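Local coordinates for protein GNA33 (Neisseria gonorrhoeae FA 1090, PDB 2G6G) that probably cleaves peptidoglycan strands as an exolytic lytic transglycosylase, cutting between N-acetylmuramic acid and N-acetylglucosamine and leaving a 1,6-anhydro bond in the N-acetylmuramic acid residue, at residues A[137-142]-A[228-233]; A[353-358]-A[368-373]; A[358-363]-A[396-401]. One frame throughout, in Å; residues are numbered along the deposited sequence.

Contact 1 of 3, residues A[137-142]-A[228-233]; sequences RFPIYG and LGYAED
An antiparallel beta ladder joins strand 138-141 to strand 228-231, and a classic beta bulge sits at one end of it, where Arg137 and Phe138 both face Ala231. Phe138 and Ala231 form a hydrogen-bonded pair. Phe138 N donates to Ala231 O at 3.1 Å. Ala231 N returns a bond of 2.8 Å to Phe138 O. Further along, Ile140 N donates to Gly229 O, and Leu228 N reaches Ile140 O at 2.7 Å.

Pro139 and Tyr230 are the non-hydrogen-bonded pair between these bonds. Their CA atoms are 4.4 Å apart, and their side chains lie on the same face of the ladder. The Tyr230 ring crosses the proline obliquely, with CE2 3.9 Å from Pro139 CB. Pro139 CB also lies over one face of the Tyr141 ring, offset toward its rim.

This ladder belongs to the MltA-specific insert region. Strand 227-231 lies between strands 138-141 and 115-129, and Tyr230 bonds through its backbone to Asp129. Phe138, Ile140 and Ala231 point to the other face, where side chains of helix 234-243 touch them. The Phe138 ring turns an edge to the chain leaving the strand, with CE1 3.5 Å from Glu232 O in the ring plane. In Ile140, a chi1 of -51° sets CG1 beside the backbone N, and this places it where it meets Gly229 O at 3.6 Å. Asp233 follows as N-cap of that helix, its OD2 accepting a bond from Glu236 N.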
ATOM      1  N   ARG A 137      11.674 -18.894  14.324  1.00 21.45           N
ATOM      2  CA  ARG A 137      13.137 -18.711  14.327  1.00 21.82           C
ATOM      3  C   ARG A 137      13.659 -17.566  13.459  1.00 20.88           C
ATOM      4  O   ARG A 137      14.823 -17.179  13.584  1.00 20.82           O
ATOM      5  CB  ARG A 137      13.827 -19.985  13.841  1.00 21.26           C
ATOM      6  CG  ARG A 137      13.865 -21.120  14.821  1.00 23.52           C
ATOM      7  CD  ARG A 137      14.975 -22.155  14.492  1.00 24.47           C
ATOM      8  NE  ARG A 137      15.175 -22.377  13.050  1.00 30.42           N
ATOM      9  CZ  ARG A 137      14.312 -22.985  12.226  1.00 31.81           C
ATOM     10  NH1 ARG A 137      13.146 -23.449  12.663  1.00 31.72           N
ATOM     11  NH2 ARG A 137      14.619 -23.126  10.940  1.00 33.27           N
ATOM     12  N   PHE A 138      12.829 -17.056  12.556  1.00 20.53           N
ATOM     13  CA  PHE A 138      13.282 -16.084  11.550  1.00 20.01           C
ATOM     14  C   PHE A 138      12.839 -14.668  11.877  1.00 19.65           C
ATOM     15  O   PHE A 138      11.639 -14.361  11.825  1.00 19.91           O
ATOM     16  CB  PHE A 138      12.813 -16.485  10.148  1.00 19.99           C
ATOM     17  CG  PHE A 138      13.224 -17.882   9.752  1.00 20.18           C
ATOM     18  CD1 PHE A 138      12.332 -18.946   9.883  1.00 20.73           C
ATOM     19  CD2 PHE A 138      14.493 -18.124   9.251  1.00 19.97           C
ATOM     20  CE1 PHE A 138      12.707 -20.235   9.522  1.00 21.25           C
ATOM     21  CE2 PHE A 138      14.879 -19.400   8.884  1.00 21.92           C
ATOM     22  CZ  PHE A 138      13.986 -20.463   9.018  1.00 20.78           C
ATOM     23  N   PRO A 139      13.813 -13.799  12.211  1.00 19.14           N
ATOM     24  CA  PRO A 139      13.529 -12.444  12.682  1.00 18.37           C
ATOM     25  C   PRO A 139      12.901 -11.506  11.657  1.00 18.24           C
ATOM     26  O   PRO A 139      13.231 -11.535  10.459  1.00 18.18           O
ATOM     27  CB  PRO A 139      14.908 -11.924  13.123  1.00 18.02           C
ATOM     28  CG  PRO A 139      15.871 -12.752  12.422  1.00 18.16           C
ATOM     29  CD  PRO A 139      15.268 -14.080  12.193  1.00 18.68           C
ATOM     30  N   ILE A 140      11.987 -10.674  12.146  1.00 17.47           N
ATOM     31  CA  ILE A 140      11.450  -9.596  11.354  1.00 17.40           C
ATOM     32  C   ILE A 140      12.102  -8.324  11.875  1.00 16.86           C
ATOM     33  O   ILE A 140      11.960  -8.003  13.066  1.00 16.49           O
ATOM     34  CB  ILE A 140       9.912  -9.513  11.475  1.00 17.54           C
ATOM     35  CG1 ILE A 140       9.298 -10.897  11.195  1.00 18.39           C
ATOM     36  CG2 ILE A 140       9.381  -8.442  10.535  1.00 17.65           C
ATOM     37  CD1 ILE A 140       7.772 -10.958  11.235  1.00 17.89           C
ATOM     38  N   TYR A 141      12.813  -7.609  10.993  1.00 16.12           N
ATOM     39  CA  TYR A 141      13.663  -6.485  11.421  1.00 15.02           C
ATOM     40  C   TYR A 141      12.998  -5.125  11.279  1.00 14.41           C
ATOM     41  O   TYR A 141      12.340  -4.844  10.276  1.00 13.70           O
ATOM     42  CB  TYR A 141      14.970  -6.459  10.636  1.00 14.61           C
ATOM     43  CG  TYR A 141      15.934  -7.562  10.950  1.00 14.73           C
ATOM     44  CD1 TYR A 141      16.230  -8.547  10.010  1.00 12.94           C
ATOM     45  CD2 TYR A 141      16.586  -7.606  12.178  1.00 16.04           C
ATOM     46  CE1 TYR A 141      17.153  -9.555  10.292  1.00 13.46           C
ATOM     47  CE2 TYR A 141      17.489  -8.609  12.473  1.00 16.40           C
ATOM     48  CZ  TYR A 141      17.762  -9.586  11.526  1.00 15.04           C
ATOM     49  OH  TYR A 141      18.678 -10.555  11.834  1.00 15.91           O
ATOM     50  N   GLY A 142      13.175  -4.290  12.301  1.00 14.40           N
ATOM     51  CA  GLY A 142      12.877  -2.872  12.201  1.00 15.02           C
ATOM     52  C   GLY A 142      14.054  -2.174  11.519  1.00 15.97           C
ATOM     53  O   GLY A 142      15.034  -2.799  11.098  1.00 16.18           O
ATOM     54  N   LEU A 228      11.150  -7.297  15.583  1.00 17.66           N
ATOM     55  CA  LEU A 228       9.762  -6.995  15.932  1.00 17.70           C
ATOM     56  C   LEU A 228       8.983  -8.255  16.254  1.00 17.75           C
ATOM     57  O   LEU A 228       7.852  -8.194  16.766  1.00 18.08           O
ATOM     58  CB  LEU A 228       9.058  -6.284  14.761  1.00 17.82           C
ATOM     59  CG  LEU A 228       9.788  -5.203  13.950  1.00 18.27           C
ATOM     60  CD1 LEU A 228       8.858  -4.741  12.863  1.00 19.04           C
ATOM     61  CD2 LEU A 228      10.194  -4.042  14.793  1.00 17.47           C
ATOM     62  N   GLY A 229       9.574  -9.395  15.916  1.00 17.31           N
ATOM     63  CA  GLY A 229       8.839 -10.658  15.889  1.00 16.62           C
ATOM     64  C   GLY A 229       9.641 -11.675  15.122  1.00 15.98           C
ATOM     65  O   GLY A 229      10.663 -11.341  14.516  1.00 16.11           O
ATOM     66  N   TYR A 230       9.183 -12.917  15.175  1.00 15.15           N
ATOM     67  CA  TYR A 230       9.803 -14.009  14.451  1.00 15.25           C
ATOM     68  C   TYR A 230       8.736 -14.754  13.680  1.00 15.19           C
ATOM     69  O   TYR A 230       7.664 -15.004  14.211  1.00 15.56           O
ATOM     70  CB  TYR A 230      10.500 -14.967  15.432  1.00 14.84           C
ATOM     71  CG  TYR A 230      11.673 -14.343  16.159  1.00 14.24           C
ATOM     72  CD1 TYR A 230      11.480 -13.587  17.312  1.00 14.88           C
ATOM     73  CD2 TYR A 230      12.971 -14.493  15.683  1.00 13.82           C
ATOM     74  CE1 TYR A 230      12.562 -12.988  17.985  1.00 12.15           C
ATOM     75  CE2 TYR A 230      14.067 -13.891  16.345  1.00 13.35           C
ATOM     76  CZ  TYR A 230      13.843 -13.142  17.496  1.00 13.82           C
ATOM     77  OH  TYR A 230      14.900 -12.552  18.171  1.00 14.88           O
ATOM     78  N   ALA A 231       9.023 -15.097  12.429  1.00 15.47           N
ATOM     79  CA  ALA A 231       8.135 -15.942  11.650  1.00 15.64           C
ATOM     80  C   ALA A 231       8.634 -17.372  11.668  1.00 16.08           C
ATOM     81  O   ALA A 231       9.810 -17.624  11.981  1.00 16.23           O
ATOM     82  CB  ALA A 231       8.031 -15.443  10.227  1.00 15.83           C
ATOM     83  N   GLU A 232       7.746 -18.294  11.307  1.00 15.83           N
ATOM     84  CA  GLU A 232       8.039 -19.721  11.294  1.00 17.14           C
ATOM     85  C   GLU A 232       8.593 -20.216   9.960  1.00 17.21           C
ATOM     86  O   GLU A 232       9.327 -21.194   9.926  1.00 17.42           O
ATOM     87  CB  GLU A 232       6.778 -20.540  11.649  1.00 16.58           C
ATOM     88  CG  GLU A 232       6.229 -20.270  13.049  1.00 17.56           C
ATOM     89  CD  GLU A 232       5.273 -21.349  13.582  1.00 19.08           C
ATOM     90  OE1 GLU A 232       5.028 -21.327  14.812  1.00 21.39           O
ATOM     91  OE2 GLU A 232       4.758 -22.208  12.802  1.00 22.21           O
ATOM     92  N   ASP A 233       8.209 -19.575   8.859  1.00 17.94           N
ATOM     93  CA  ASP A 233       8.642 -20.009   7.525  1.00 18.93           C
ATOM     94  C   ASP A 233       9.315 -18.834   6.831  1.00 18.43           C
ATOM     95  O   ASP A 233       8.767 -17.736   6.833  1.00 18.15           O
ATOM     96  CB  ASP A 233       7.446 -20.522   6.702  1.00 19.85           C
ATOM     97  CG  ASP A 233       7.863 -21.093   5.336  1.00 23.72           C
ATOM     98  OD1 ASP A 233       8.557 -22.145   5.283  1.00 28.35           O
ATOM     99  OD2 ASP A 233       7.495 -20.490   4.304  1.00 26.63           O
TER

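Contact 2 of 3, residues A[353-358]-A[368-373]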
ATOM      1  N   LEU A 353     -15.189   6.038  -3.617  1.00 10.72           N
ATOM      2  CA  LEU A 353     -15.022   5.674  -4.996  1.00 11.98           C
ATOM      3  C   LEU A 353     -16.016   4.537  -5.268  1.00 11.80           C
ATOM      4  O   LEU A 353     -15.879   3.460  -4.712  1.00 12.57           O
ATOM      5  CB  LEU A 353     -13.584   5.159  -5.209  1.00 11.34           C
ATOM      6  CG  LEU A 353     -12.667   5.648  -6.320  1.00 15.59           C
ATOM      7  CD1 LEU A 353     -11.719   4.510  -6.785  1.00 12.25           C
ATOM      8  CD2 LEU A 353     -13.400   6.227  -7.526  1.00 16.39           C
ATOM      9  N   PHE A 354     -17.004   4.765  -6.115  1.00 10.87           N
ATOM     10  CA  PHE A 354     -17.888   3.681  -6.494  1.00 10.46           C
ATOM     11  C   PHE A 354     -17.163   2.958  -7.585  1.00 10.10           C
ATOM     12  O   PHE A 354     -16.748   3.591  -8.561  1.00 10.36           O
ATOM     13  CB  PHE A 354     -19.248   4.185  -6.998  1.00  9.93           C
ATOM     14  CG  PHE A 354     -20.275   3.108  -7.088  1.00 10.48           C
ATOM     15  CD1 PHE A 354     -20.911   2.656  -5.952  1.00 10.98           C
ATOM     16  CD2 PHE A 354     -20.591   2.531  -8.296  1.00 10.99           C
ATOM     17  CE1 PHE A 354     -21.836   1.656  -6.018  1.00 10.41           C
ATOM     18  CE2 PHE A 354     -21.529   1.512  -8.357  1.00 10.84           C
ATOM     19  CZ  PHE A 354     -22.144   1.088  -7.208  1.00 11.28           C
ATOM     20  N   VAL A 355     -16.965   1.652  -7.391  1.00  9.83           N
ATOM     21  CA  VAL A 355     -16.292   0.806  -8.382  1.00  9.27           C
ATOM     22  C   VAL A 355     -17.269  -0.267  -8.873  1.00  9.95           C
ATOM     23  O   VAL A 355     -17.880  -0.989  -8.079  1.00 10.37           O
ATOM     24  CB  VAL A 355     -15.006   0.155  -7.822  1.00  9.24           C
ATOM     25  CG1 VAL A 355     -14.276  -0.734  -8.910  1.00  8.60           C
ATOM     26  CG2 VAL A 355     -14.077   1.220  -7.335  1.00  7.36           C
ATOM     27  N   ALA A 356     -17.425  -0.356 -10.180  1.00  9.68           N
ATOM     28  CA  ALA A 356     -18.257  -1.414 -10.773  1.00 10.30           C
ATOM     29  C   ALA A 356     -17.348  -2.413 -11.438  1.00 10.25           C
ATOM     30  O   ALA A 356     -16.643  -2.081 -12.396  1.00 10.03           O
ATOM     31  CB  ALA A 356     -19.224  -0.835 -11.780  1.00 10.00           C
ATOM     32  N   THR A 357     -17.340  -3.633 -10.930  1.00 10.25           N
ATOM     33  CA  THR A 357     -16.519  -4.670 -11.546  1.00 11.53           C
ATOM     34  C   THR A 357     -17.124  -6.027 -11.228  1.00 11.91           C
ATOM     35  O   THR A 357     -18.232  -6.090 -10.664  1.00 11.91           O
ATOM     36  CB  THR A 357     -15.020  -4.521 -11.148  1.00 12.44           C
ATOM     37  OG1 THR A 357     -14.221  -5.455 -11.884  1.00 14.71           O
ATOM     38  CG2 THR A 357     -14.794  -4.691  -9.600  1.00 10.95           C
ATOM     39  N   ALA A 358     -16.466  -7.099 -11.652  1.00 11.42           N
ATOM     40  CA  ALA A 358     -16.947  -8.448 -11.389  1.00 10.88           C
ATOM     41  C   ALA A 358     -16.137  -9.093 -10.243  1.00 11.51           C
ATOM     42  O   ALA A 358     -14.936  -8.840 -10.084  1.00 10.85           O
ATOM     43  CB  ALA A 358     -16.851  -9.293 -12.654  1.00 11.12           C
ATOM     44  N   ARG A 368     -19.474  -1.368  -5.582  1.00 16.29           N
ATOM     45  CA  ARG A 368     -19.472  -0.800  -4.245  1.00 14.96           C
ATOM     46  C   ARG A 368     -18.672   0.466  -4.070  1.00 13.87           C
ATOM     47  O   ARG A 368     -17.721   0.732  -4.816  1.00 12.08           O
ATOM     48  CB  ARG A 368     -19.008  -1.832  -3.242  1.00 15.36           C
ATOM     49  CG  ARG A 368     -17.577  -2.220  -3.397  1.00 14.51           C
ATOM     50  CD  ARG A 368     -17.283  -3.354  -2.460  1.00 19.97           C
ATOM     51  NE  ARG A 368     -18.298  -4.409  -2.480  1.00 20.33           N
ATOM     52  CZ  ARG A 368     -18.331  -5.441  -1.643  1.00 21.00           C
ATOM     53  NH1 ARG A 368     -17.403  -5.560  -0.703  1.00 20.92           N
ATOM     54  NH2 ARG A 368     -19.297  -6.354  -1.740  1.00 20.58           N
ATOM     55  N   LEU A 369     -19.065   1.214  -3.042  1.00 12.71           N
ATOM     56  CA  LEU A 369     -18.307   2.355  -2.559  1.00 13.41           C
ATOM     57  C   LEU A 369     -17.183   1.888  -1.677  1.00 12.67           C
ATOM     58  O   LEU A 369     -17.413   1.503  -0.534  1.00 13.18           O
ATOM     59  CB  LEU A 369     -19.164   3.290  -1.701  1.00 13.02           C
ATOM     60  CG  LEU A 369     -19.851   4.483  -2.327  1.00 14.97           C
ATOM     61  CD1 LEU A 369     -20.537   5.223  -1.184  1.00 12.76           C
ATOM     62  CD2 LEU A 369     -18.903   5.380  -3.070  1.00 13.03           C
ATOM     63  N   ILE A 370     -15.979   1.950  -2.199  1.00 12.27           N
ATOM     64  CA  ILE A 370     -14.770   1.738  -1.388  1.00 12.66           C
ATOM     65  C   ILE A 370     -14.174   3.115  -1.078  1.00 11.93           C
ATOM     66  O   ILE A 370     -14.656   4.126  -1.597  1.00 12.91           O
ATOM     67  CB  ILE A 370     -13.764   0.822  -2.102  1.00 12.73           C
ATOM     68  CG1 ILE A 370     -13.269   1.471  -3.388  1.00 12.21           C
ATOM     69  CG2 ILE A 370     -14.434  -0.549  -2.415  1.00 13.97           C
ATOM     70  CD1 ILE A 370     -12.058   0.804  -3.963  1.00 12.60           C
HETATM   71  N   MSE A 371     -13.198   3.182  -0.188  1.00 10.81           N
HETATM   72  CA  MSE A 371     -12.601   4.464   0.143  1.00 10.16           C
HETATM   73  C   MSE A 371     -11.222   4.491  -0.484  1.00  9.90           C
HETATM   74  O   MSE A 371     -10.447   3.586  -0.276  1.00  8.35           O
HETATM   75  CB  MSE A 371     -12.515   4.642   1.655  1.00 10.75           C
HETATM   76  CG  MSE A 371     -13.862   4.595   2.344  1.00 12.85           C
HETATM   77 SE   MSE A 371     -15.098   5.936   1.653  0.80 18.49          SE
HETATM   78  CE  MSE A 371     -16.633   4.809   1.218  1.00  9.86           C
ATOM     79  N   ALA A 372     -10.934   5.538  -1.249  1.00 10.11           N
ATOM     80  CA  ALA A 372      -9.665   5.687  -1.943  1.00 11.37           C
ATOM     81  C   ALA A 372      -8.618   6.127  -0.924  1.00 11.74           C
ATOM     82  O   ALA A 372      -8.256   7.290  -0.894  1.00 13.35           O
ATOM     83  CB  ALA A 372      -9.798   6.749  -3.070  1.00 10.91           C
ATOM     84  N   GLN A 373      -8.151   5.207  -0.077  1.00 11.16           N
ATOM     85  CA  GLN A 373      -7.332   5.580   1.095  1.00 10.35           C
ATOM     86  C   GLN A 373      -5.863   5.169   0.967  1.00 10.07           C
ATOM     87  O   GLN A 373      -5.085   5.333   1.889  1.00  9.79           O
ATOM     88  CB  GLN A 373      -7.939   5.021   2.397  1.00  9.33           C
ATOM     89  CG  GLN A 373      -9.303   5.661   2.755  1.00 10.44           C
ATOM     90  CD  GLN A 373     -10.032   4.918   3.871  1.00 10.48           C
ATOM     91  OE1 GLN A 373      -9.643   3.800   4.231  1.00 12.60           O
ATOM     92  NE2 GLN A 373     -11.092   5.531   4.421  1.00  9.63           N
TER
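Phe354 lays one face of its ring over the backbone of Arg368, whose N sits 3.8 Å above the ring plane, offset toward the rim. CG is anti to the backbone N (chi1 -166°), which carries the ring across to the partner strand. There Phe354 CE1 comes within 3.8 Å of Arg368 CA. Leu369 is paired with Phe354 without hydrogen bonds between them. Its CD2 reaches over the partner strand 353-358 and touches Phe354 N at 3.6 Å.

Two hydrogen-bonded pairs flank this one in the antiparallel beta hairpin. Leu353 N donates to Ile370 O at 2.8 Å, and Ile370 N to Leu353 O at 2.9 Å. Val355 N bonds to Arg368 O at 2.8 Å, and Arg368 N bonds back to Val355 O. On the face of Leu353, Val355 and Ile370, Val355 CG2 crosses the end of Ile370 at 4.0 Å from CD1. Leu353 CB packs on Ile370 CG1.

The hairpin lies within the 3D domain. Val385 and Tyr387 of strand 384-391 touch Ile370, while Val408 of strand 403-413 meets Leu353 and Val355. Leu369 instead packs on Leu411 of strand 403-413 and on Phe58 of helix 58-72.

Contact 3 of 3, residues A[358-363]-A[396-401]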
ATOM      1  N   ALA A 358     -16.466  -7.099 -11.652  1.00 11.42           N
ATOM      2  CA  ALA A 358     -16.947  -8.448 -11.389  1.00 10.88           C
ATOM      3  C   ALA A 358     -16.137  -9.093 -10.243  1.00 11.51           C
ATOM      4  O   ALA A 358     -14.936  -8.840 -10.084  1.00 10.85           O
ATOM      5  CB  ALA A 358     -16.851  -9.293 -12.654  1.00 11.12           C
ATOM      6  N   HIS A 359     -16.783  -9.941  -9.448  1.00 11.61           N
ATOM      7  CA  HIS A 359     -16.047 -10.706  -8.435  1.00 11.93           C
ATOM      8  C   HIS A 359     -15.099 -11.657  -9.168  1.00 12.37           C
ATOM      9  O   HIS A 359     -15.503 -12.284 -10.142  1.00 12.33           O
ATOM     10  CB  HIS A 359     -17.040 -11.471  -7.544  1.00 11.73           C
ATOM     11  CG  HIS A 359     -16.397 -12.192  -6.403  1.00 11.90           C
ATOM     12  ND1 HIS A 359     -15.749 -13.400  -6.558  1.00 11.59           N
ATOM     13  CD2 HIS A 359     -16.285 -11.866  -5.095  1.00 10.11           C
ATOM     14  CE1 HIS A 359     -15.286 -13.794  -5.385  1.00 12.84           C
ATOM     15  NE2 HIS A 359     -15.585 -12.872  -4.486  1.00 11.64           N
ATOM     16  N   PRO A 360     -13.820 -11.738  -8.735  1.00 13.42           N
ATOM     17  CA  PRO A 360     -12.823 -12.540  -9.460  1.00 13.46           C
ATOM     18  C   PRO A 360     -13.144 -14.046  -9.598  1.00 13.80           C
ATOM     19  O   PRO A 360     -12.619 -14.712 -10.498  1.00 14.75           O
ATOM     20  CB  PRO A 360     -11.537 -12.327  -8.645  1.00 13.63           C
ATOM     21  CG  PRO A 360     -11.982 -11.858  -7.316  1.00 13.32           C
ATOM     22  CD  PRO A 360     -13.212 -11.046  -7.579  1.00 13.59           C
ATOM     23  N   VAL A 361     -13.998 -14.564  -8.721  1.00 13.02           N
ATOM     24  CA  VAL A 361     -14.308 -15.989  -8.665  1.00 11.64           C
ATOM     25  C   VAL A 361     -15.753 -16.275  -9.102  1.00 10.60           C
ATOM     26  O   VAL A 361     -15.976 -17.085 -10.000  1.00  9.89           O
ATOM     27  CB  VAL A 361     -13.993 -16.588  -7.259  1.00 11.67           C
ATOM     28  CG1 VAL A 361     -14.699 -17.928  -7.033  1.00 11.88           C
ATOM     29  CG2 VAL A 361     -12.493 -16.768  -7.097  1.00 12.51           C
ATOM     30  N   THR A 362     -16.724 -15.603  -8.489  1.00  9.92           N
ATOM     31  CA  THR A 362     -18.127 -15.926  -8.779  1.00  9.71           C
ATOM     32  C   THR A 362     -18.615 -15.271 -10.075  1.00  9.18           C
ATOM     33  O   THR A 362     -19.606 -15.721 -10.654  1.00  9.07           O
ATOM     34  CB  THR A 362     -19.056 -15.521  -7.638  1.00  9.28           C
ATOM     35  OG1 THR A 362     -18.959 -14.106  -7.446  1.00  9.87           O
ATOM     36  CG2 THR A 362     -18.714 -16.253  -6.334  1.00 11.37           C
ATOM     37  N   ARG A 363     -17.908 -14.223 -10.510  1.00  8.94           N
ATOM     38  CA  ARG A 363     -18.330 -13.348 -11.625  1.00  9.55           C
ATOM     39  C   ARG A 363     -19.626 -12.554 -11.357  1.00 10.20           C
ATOM     40  O   ARG A 363     -20.221 -11.985 -12.275  1.00 10.88           O
ATOM     41  CB  ARG A 363     -18.419 -14.118 -12.958  1.00  9.13           C
ATOM     42  CG  ARG A 363     -17.168 -14.943 -13.309  1.00  8.62           C
ATOM     43  CD  ARG A 363     -15.930 -14.046 -13.534  1.00  6.23           C
ATOM     44  NE  ARG A 363     -16.266 -12.865 -14.338  1.00  5.35           N
ATOM     45  CZ  ARG A 363     -15.384 -11.984 -14.815  1.00  5.80           C
ATOM     46  NH1 ARG A 363     -14.080 -12.137 -14.593  1.00  7.20           N
ATOM     47  NH2 ARG A 363     -15.811 -10.951 -15.537  1.00  4.59           N
ATOM     48  N   GLY A 396      -5.952 -13.390   0.254  1.00 12.16           N
ATOM     49  CA  GLY A 396      -4.790 -13.529  -0.627  1.00 12.60           C
ATOM     50  C   GLY A 396      -5.071 -14.311  -1.885  1.00 13.58           C
ATOM     51  O   GLY A 396      -4.517 -14.011  -2.942  1.00 13.54           O
ATOM     52  N   GLU A 397      -5.918 -15.335  -1.767  1.00 14.49           N
ATOM     53  CA  GLU A 397      -6.430 -16.066  -2.943  1.00 15.29           C
ATOM     54  C   GLU A 397      -7.185 -15.140  -3.892  1.00 13.86           C
ATOM     55  O   GLU A 397      -6.848 -15.058  -5.066  1.00 14.27           O
ATOM     56  CB  GLU A 397      -7.291 -17.259  -2.513  1.00 15.44           C
ATOM     57  CG  GLU A 397      -6.496 -18.270  -1.661  1.00 17.13           C
ATOM     58  CD  GLU A 397      -7.361 -19.338  -0.953  1.00 18.44           C
ATOM     59  OE1 GLU A 397      -8.564 -19.486  -1.310  1.00 20.95           O
ATOM     60  OE2 GLU A 397      -6.813 -20.040  -0.044  1.00 22.40           O
ATOM     61  N   LEU A 398      -8.175 -14.421  -3.374  1.00 13.44           N
ATOM     62  CA  LEU A 398      -8.976 -13.488  -4.167  1.00 13.01           C
ATOM     63  C   LEU A 398      -8.128 -12.394  -4.806  1.00 13.52           C
ATOM     64  O   LEU A 398      -8.266 -12.134  -6.005  1.00 13.24           O
ATOM     65  CB  LEU A 398     -10.069 -12.860  -3.308  1.00 12.56           C
ATOM     66  CG  LEU A 398     -11.056 -13.818  -2.633  1.00 13.25           C
ATOM     67  CD1 LEU A 398     -11.799 -13.180  -1.475  1.00 12.05           C
ATOM     68  CD2 LEU A 398     -12.030 -14.394  -3.628  1.00 14.63           C
ATOM     69  N   ALA A 399      -7.252 -11.775  -3.998  1.00 13.32           N
ATOM     70  CA  ALA A 399      -6.330 -10.741  -4.452  1.00 14.54           C
ATOM     71  C   ALA A 399      -5.498 -11.201  -5.648  1.00 15.13           C
ATOM     72  O   ALA A 399      -5.326 -10.436  -6.597  1.00 16.54           O
ATOM     73  CB  ALA A 399      -5.412 -10.294  -3.319  1.00 13.76           C
ATOM     74  N   GLY A 400      -4.986 -12.432  -5.590  1.00 14.56           N
ATOM     75  CA  GLY A 400      -4.177 -12.984  -6.665  1.00 15.09           C
ATOM     76  C   GLY A 400      -4.960 -13.294  -7.935  1.00 15.26           C
ATOM     77  O   GLY A 400      -4.388 -13.272  -9.018  1.00 16.33           O
ATOM     78  N   LYS A 401      -6.251 -13.595  -7.808  1.00 14.72           N
ATOM     79  CA  LYS A 401      -7.126 -13.882  -8.949  1.00 14.95           C
ATOM     80  C   LYS A 401      -7.757 -12.645  -9.600  1.00 14.47           C
ATOM     81  O   LYS A 401      -8.339 -12.744 -10.678  1.00 14.94           O
ATOM     82  CB  LYS A 401      -8.250 -14.844  -8.525  1.00 14.95           C
ATOM     83  CG  LYS A 401      -7.727 -16.210  -8.129  1.00 17.39           C
ATOM     84  CD  LYS A 401      -8.767 -17.018  -7.395  1.00 19.79           C
ATOM     85  CE  LYS A 401      -8.228 -18.405  -7.059  1.00 20.50           C
ATOM     86  NZ  LYS A 401      -9.356 -19.355  -6.846  1.00 23.67           N
TER
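Lys401, in helix 393-401 of the 3D domain, packs against the turn that links strands 352-358 and 365-374. Its CB packs on Pro360 CB at 4.1 Å. CG is beside the backbone N (chi1 -65°), and the chain beyond it is extended. Lys401 CD therefore reaches Val361 CG2, at 3.7 Å, slanting over that branch. NZ at the tip of Lys401 passes 4.1 Å from the same methyl group, Val361 CG2.

One helical turn earlier, Leu398 sends CD2 to the His359 ring, 3.7 Å from CE1. The same methyl also lies near Val361 CG2. Pro360 meets both helix residues: its CB lies 3.8 Å from Lys401 O and its CG 4.0 Å from Leu398 O. No hydrogen bond crosses between 358-363 and 396-401. Trp389 of strand 384-391 touches both Pro360 and Leu398, joining this surface contact to that strand.

The imidazole is fixed from within its own turn. Pro360 CD lies over one ring face, offset toward the rim. His359 ND1 accepts a backbone bond from Val361 N at 3.0 Å. A second comes to His359 ND1 from Thr362 N at 3.1 Å, and each donor is tilted out of the ring plane.

From the N terminus, contact 1 comes first. It closes the long excursion between strands 138-141 and 227-231, within the MltA-specific insert region. It is complete before the other two begin. Contact 2 then closes the short hairpin of strands 352-358 and 365-374 in the 3D domain. Contact 3 starts in the turn of that hairpin and ends on helix 393-401, so contacts 2 and 3 cross in sequence and share Ala358. Their centres are about 15 Å apart. Contacts 1 and 2 lie on opposite sides of the chain's centre, with centres about 35 Å apart. Strand 115-129 pairs with both 227-231 and 403-413, connecting the two regions.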